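Local coordinates for hypothetical conserved protein, GK0453 (Geobacillus kaustophilus, PDB 2YXY) that is of unknown function but belongs to the DUF1811 family and joins a pair of long helices to a small antiparallel beta-sheet domain, at residues P59-Y68 and F78-V86. Sequence-based numbering, arbitrary orientation.
Sequences PADFHPGEIY and FKVRYLKGV
Tyr68 and Phe78 form an antiparallel hydrogen-bonded pair, Tyr68 N giving to Phe78 O and Phe78 N to Tyr68 O, both 2.7 Å. Beyond the non-hydrogen-bonded pair Ile67–Lys79, Val80 N reaches Glu66 O at 2.8 Å, almost in line with that carbonyl, and Gly65 N closes on Val80 O at 2.7 Å. Gly65 sits in the type II turn His63–Glu66, where its phi of 85° would jam a side chain against the preceding carbonyl.

The Tyr68–Phe78 pair bonds strands 67-70 and 76-84 of the beta hairpin that opens a four-stranded antiparallel sheet, and the Gly65 and Glu66 bonds extend it into the preceding turn; on the far side of 76-84, Arg81 and Tyr82 both face Trp89, a classic beta bulge.

Apolar contacts gather on the sheet face carrying Tyr68 and Phe78. Val80 CG2, beside its backbone N, meets the edge of the Tyr68 ring at CE1 (3.4 Å), while Phe62 CD2 lies above one face of that ring, toward the rim. Tyr68 OH accepts from His63 N (2.9 Å), tying the turn to the ring. Leu83 splits its methyls, CD1 to Phe62 CB and CD2 to Pro64 CD.

On the opposite face Lys79, bent at chi2 (-63°) and chi4, lays CG against Ile67 CG1 (3.6 Å) and folds CE toward Gly65 O. With an alanine here, Ile67 CG1 would probably lose its aliphatic neighbour and the Gly65 carbonyl its cover.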
loop_
_atom_site.group_PDB
_atom_site.type_symbol
_atom_site.label_atom_id
_atom_site.label_comp_id
_atom_site.label_asym_id
_atom_site.label_seq_id
_atom_site.Cartn_x
_atom_site.Cartn_y
_atom_site.Cartn_z
ATOM N N PRO A 59 1.304 12.213 0.956
ATOM C CA PRO A 59 2.241 11.837 2.009
ATOM C C PRO A 59 2.158 12.798 3.200
ATOM O O PRO A 59 2.443 12.416 4.335
ATOM C CB PRO A 59 3.585 11.902 1.304
ATOM C CG PRO A 59 3.241 11.581 -0.122
ATOM C CD PRO A 59 2.000 12.392 -0.326
ATOM N N ALA A 60 1.754 14.038 2.932
ATOM C CA ALA A 60 1.639 15.061 3.972
ATOM C C ALA A 60 0.578 14.729 5.018
ATOM O O ALA A 60 0.688 15.168 6.157
ATOM C CB ALA A 60 1.337 16.429 3.343
ATOM N N ASP A 61 -0.448 13.970 4.633
ATOM C CA ASP A 61 -1.502 13.590 5.564
ATOM C C ASP A 61 -0.982 12.671 6.664
ATOM O O ASP A 61 -1.684 12.395 7.640
ATOM C CB ASP A 61 -2.633 12.869 4.830
ATOM C CG ASP A 61 -3.258 13.714 3.753
ATOM O OD1 ASP A 61 -4.239 13.247 3.131
ATOM O OD2 ASP A 61 -2.765 14.839 3.529
ATOM N N PHE A 62 0.243 12.187 6.503
ATOM C CA PHE A 62 0.817 11.281 7.490
ATOM C C PHE A 62 1.967 11.944 8.226
ATOM O O PHE A 62 2.741 12.692 7.628
ATOM C CB PHE A 62 1.233 9.975 6.801
ATOM C CG PHE A 62 0.097 9.324 6.070
ATOM C CD1 PHE A 62 -0.192 9.677 4.756
ATOM C CD2 PHE A 62 -0.770 8.462 6.739
ATOM C CE1 PHE A 62 -1.320 9.186 4.119
ATOM C CE2 PHE A 62 -1.898 7.969 6.116
ATOM C CZ PHE A 62 -2.177 8.337 4.797
ATOM N N HIS A 63 2.074 11.664 9.525
ATOM C CA HIS A 63 3.096 12.306 10.347
ATOM C C HIS A 63 3.898 11.367 11.246
ATOM O O HIS A 63 3.381 10.379 11.760
ATOM C CB HIS A 63 2.441 13.393 11.228
ATOM C CG HIS A 63 1.447 14.254 10.506
ATOM N ND1 HIS A 63 0.137 13.864 10.284
ATOM C CD2 HIS A 63 1.563 15.471 9.924
ATOM C CE1 HIS A 63 -0.495 14.801 9.607
ATOM N NE2 HIS A 63 0.351 15.793 9.373
ATOM N N PRO A 64 5.185 11.680 11.449
ATOM C CA PRO A 64 6.054 10.868 12.296
ATOM C C PRO A 64 5.491 10.902 13.718
ATOM O O PRO A 64 4.901 11.897 14.130
ATOM C CB PRO A 64 7.403 11.583 12.200
ATOM C CG PRO A 64 7.320 12.330 10.879
ATOM C CD PRO A 64 5.916 12.825 10.879
ATOM N N GLY A 65 5.679 9.820 14.464
ATOM C CA GLY A 65 5.168 9.785 15.815
ATOM C C GLY A 65 3.720 9.355 15.879
ATOM O O GLY A 65 3.265 8.881 16.918
ATOM N N GLU A 66 2.993 9.528 14.780
ATOM C CA GLU A 66 1.594 9.119 14.744
ATOM C C GLU A 66 1.464 7.599 14.580
ATOM O O GLU A 66 2.372 6.927 14.075
ATOM C CB GLU A 66 0.869 9.830 13.609
ATOM C CG GLU A 66 -0.113 10.893 14.056
ATOM C CD GLU A 66 0.528 11.970 14.909
ATOM O OE1 GLU A 66 0.883 11.683 16.074
ATOM O OE2 GLU A 66 0.676 13.109 14.411
ATOM N N ILE A 67 0.326 7.070 15.012
ATOM C CA ILE A 67 0.046 5.643 14.953
ATOM C C ILE A 67 -1.226 5.472 14.127
ATOM O O ILE A 67 -2.213 6.201 14.331
ATOM C CB ILE A 67 -0.202 5.084 16.375
ATOM C CG1 ILE A 67 0.932 5.528 17.302
ATOM C CG2 ILE A 67 -0.296 3.557 16.344
ATOM C CD1 ILE A 67 0.601 5.403 18.772
ATOM N N TYR A 68 -1.221 4.525 13.190
ATOM C CA TYR A 68 -2.419 4.336 12.374
ATOM C C TYR A 68 -2.912 2.896 12.262
ATOM O O TYR A 68 -2.137 1.956 12.383
ATOM C CB TYR A 68 -2.187 4.851 10.937
ATOM C CG TYR A 68 -1.616 6.248 10.832
ATOM C CD1 TYR A 68 -0.262 6.485 11.046
ATOM C CD2 TYR A 68 -2.436 7.332 10.551
ATOM C CE1 TYR A 68 0.258 7.764 10.986
ATOM C CE2 TYR A 68 -1.929 8.622 10.487
ATOM C CZ TYR A 68 -0.580 8.834 10.709
ATOM O OH TYR A 68 -0.078 10.119 10.672
ATOM N N PHE A 78 0.124 0.780 13.189
ATOM C CA PHE A 78 1.489 1.040 12.749
ATOM C C PHE A 78 1.948 2.379 13.308
ATOM O O PHE A 78 1.245 3.382 13.218
ATOM C CB PHE A 78 1.517 1.063 11.207
ATOM C CG PHE A 78 2.892 1.096 10.610
ATOM C CD1 PHE A 78 3.386 2.266 10.041
ATOM C CD2 PHE A 78 3.677 -0.057 10.567
ATOM C CE1 PHE A 78 4.621 2.290 9.420
ATOM C CE2 PHE A 78 4.931 -0.051 9.945
ATOM C CZ PHE A 78 5.406 1.133 9.369
ATOM N N LYS A 79 3.143 2.394 13.871
ATOM C CA LYS A 79 3.682 3.610 14.443
ATOM C C LYS A 79 4.688 4.172 13.454
ATOM O O LYS A 79 5.700 3.546 13.174
ATOM C CB LYS A 79 4.368 3.288 15.762
ATOM C CG LYS A 79 4.303 4.411 16.762
ATOM C CD LYS A 79 5.007 5.641 16.280
ATOM C CE LYS A 79 5.057 6.654 17.413
ATOM N NZ LYS A 79 5.572 6.024 18.663
ATOM N N VAL A 80 4.415 5.360 12.934
ATOM C CA VAL A 80 5.302 5.955 11.950
ATOM C C VAL A 80 6.546 6.632 12.527
ATOM O O VAL A 80 6.457 7.525 13.366
ATOM C CB VAL A 80 4.559 6.994 11.108
ATOM C CG1 VAL A 80 5.521 7.615 10.102
ATOM C CG2 VAL A 80 3.347 6.347 10.428
ATOM N N ARG A 81 7.708 6.199 12.064
ATOM C CA ARG A 81 8.954 6.785 12.494
ATOM C C ARG A 81 9.193 7.935 11.526
ATOM O O ARG A 81 9.408 9.071 11.940
ATOM C CB ARG A 81 10.085 5.752 12.413
ATOM C CG ARG A 81 11.478 6.330 12.655
ATOM C CD ARG A 81 12.569 5.299 12.354
ATOM N NE ARG A 81 13.849 5.951 12.086
ATOM C CZ ARG A 81 14.915 5.348 11.567
ATOM N NH1 ARG A 81 14.878 4.060 11.253
ATOM N NH2 ARG A 81 16.021 6.041 11.344
ATOM N N TYR A 82 9.145 7.648 10.227
ATOM C CA TYR A 82 9.339 8.716 9.252
ATOM C C TYR A 82 8.828 8.370 7.863
ATOM O O TYR A 82 8.725 7.198 7.498
ATOM C CB TYR A 82 10.814 9.102 9.182
ATOM C CG TYR A 82 11.672 8.120 8.442
ATOM C CD1 TYR A 82 11.944 8.294 7.087
ATOM C CD2 TYR A 82 12.214 7.014 9.092
ATOM C CE1 TYR A 82 12.740 7.389 6.389
ATOM C CE2 TYR A 82 13.009 6.102 8.407
ATOM C CZ TYR A 82 13.266 6.298 7.054
ATOM O OH TYR A 82 14.052 5.403 6.367
ATOM N N LEU A 83 8.516 9.410 7.100
ATOM C CA LEU A 83 8.013 9.272 5.750
ATOM C C LEU A 83 9.085 9.546 4.690
ATOM O O LEU A 83 9.978 10.379 4.876
ATOM C CB LEU A 83 6.841 10.220 5.541
ATOM C CG LEU A 83 5.535 9.972 6.303
ATOM C CD1 LEU A 83 5.052 8.559 6.033
ATOM C CD2 LEU A 83 5.734 10.203 7.790
ATOM N N LYS A 84 8.981 8.838 3.568
ATOM C CA LYS A 84 9.921 8.965 2.462
ATOM C C LYS A 84 9.231 8.537 1.171
ATOM O O LYS A 84 8.982 7.353 0.963
ATOM C CB LYS A 84 11.137 8.072 2.710
ATOM C CG LYS A 84 12.261 8.747 3.457
ATOM C CD LYS A 84 13.057 9.666 2.543
ATOM C CE LYS A 84 13.982 8.876 1.624
ATOM N NZ LYS A 84 13.256 7.845 0.834
ATOM N N GLY A 85 8.930 9.497 0.307
ATOM C CA GLY A 85 8.253 9.169 -0.935
ATOM C C GLY A 85 6.838 8.769 -0.570
ATOM O O GLY A 85 6.166 9.504 0.160
ATOM N N VAL A 86 6.381 7.608 -1.044
ATOM C CA VAL A 86 5.028 7.163 -0.720
ATOM C C VAL A 86 5.082 6.090 0.363
ATOM O O VAL A 86 4.144 5.309 0.544
ATOM C CB VAL A 86 4.299 6.622 -1.974
ATOM C CG1 VAL A 86 4.226 7.699 -3.012
ATOM C CG2 VAL A 86 5.009 5.411 -2.530
#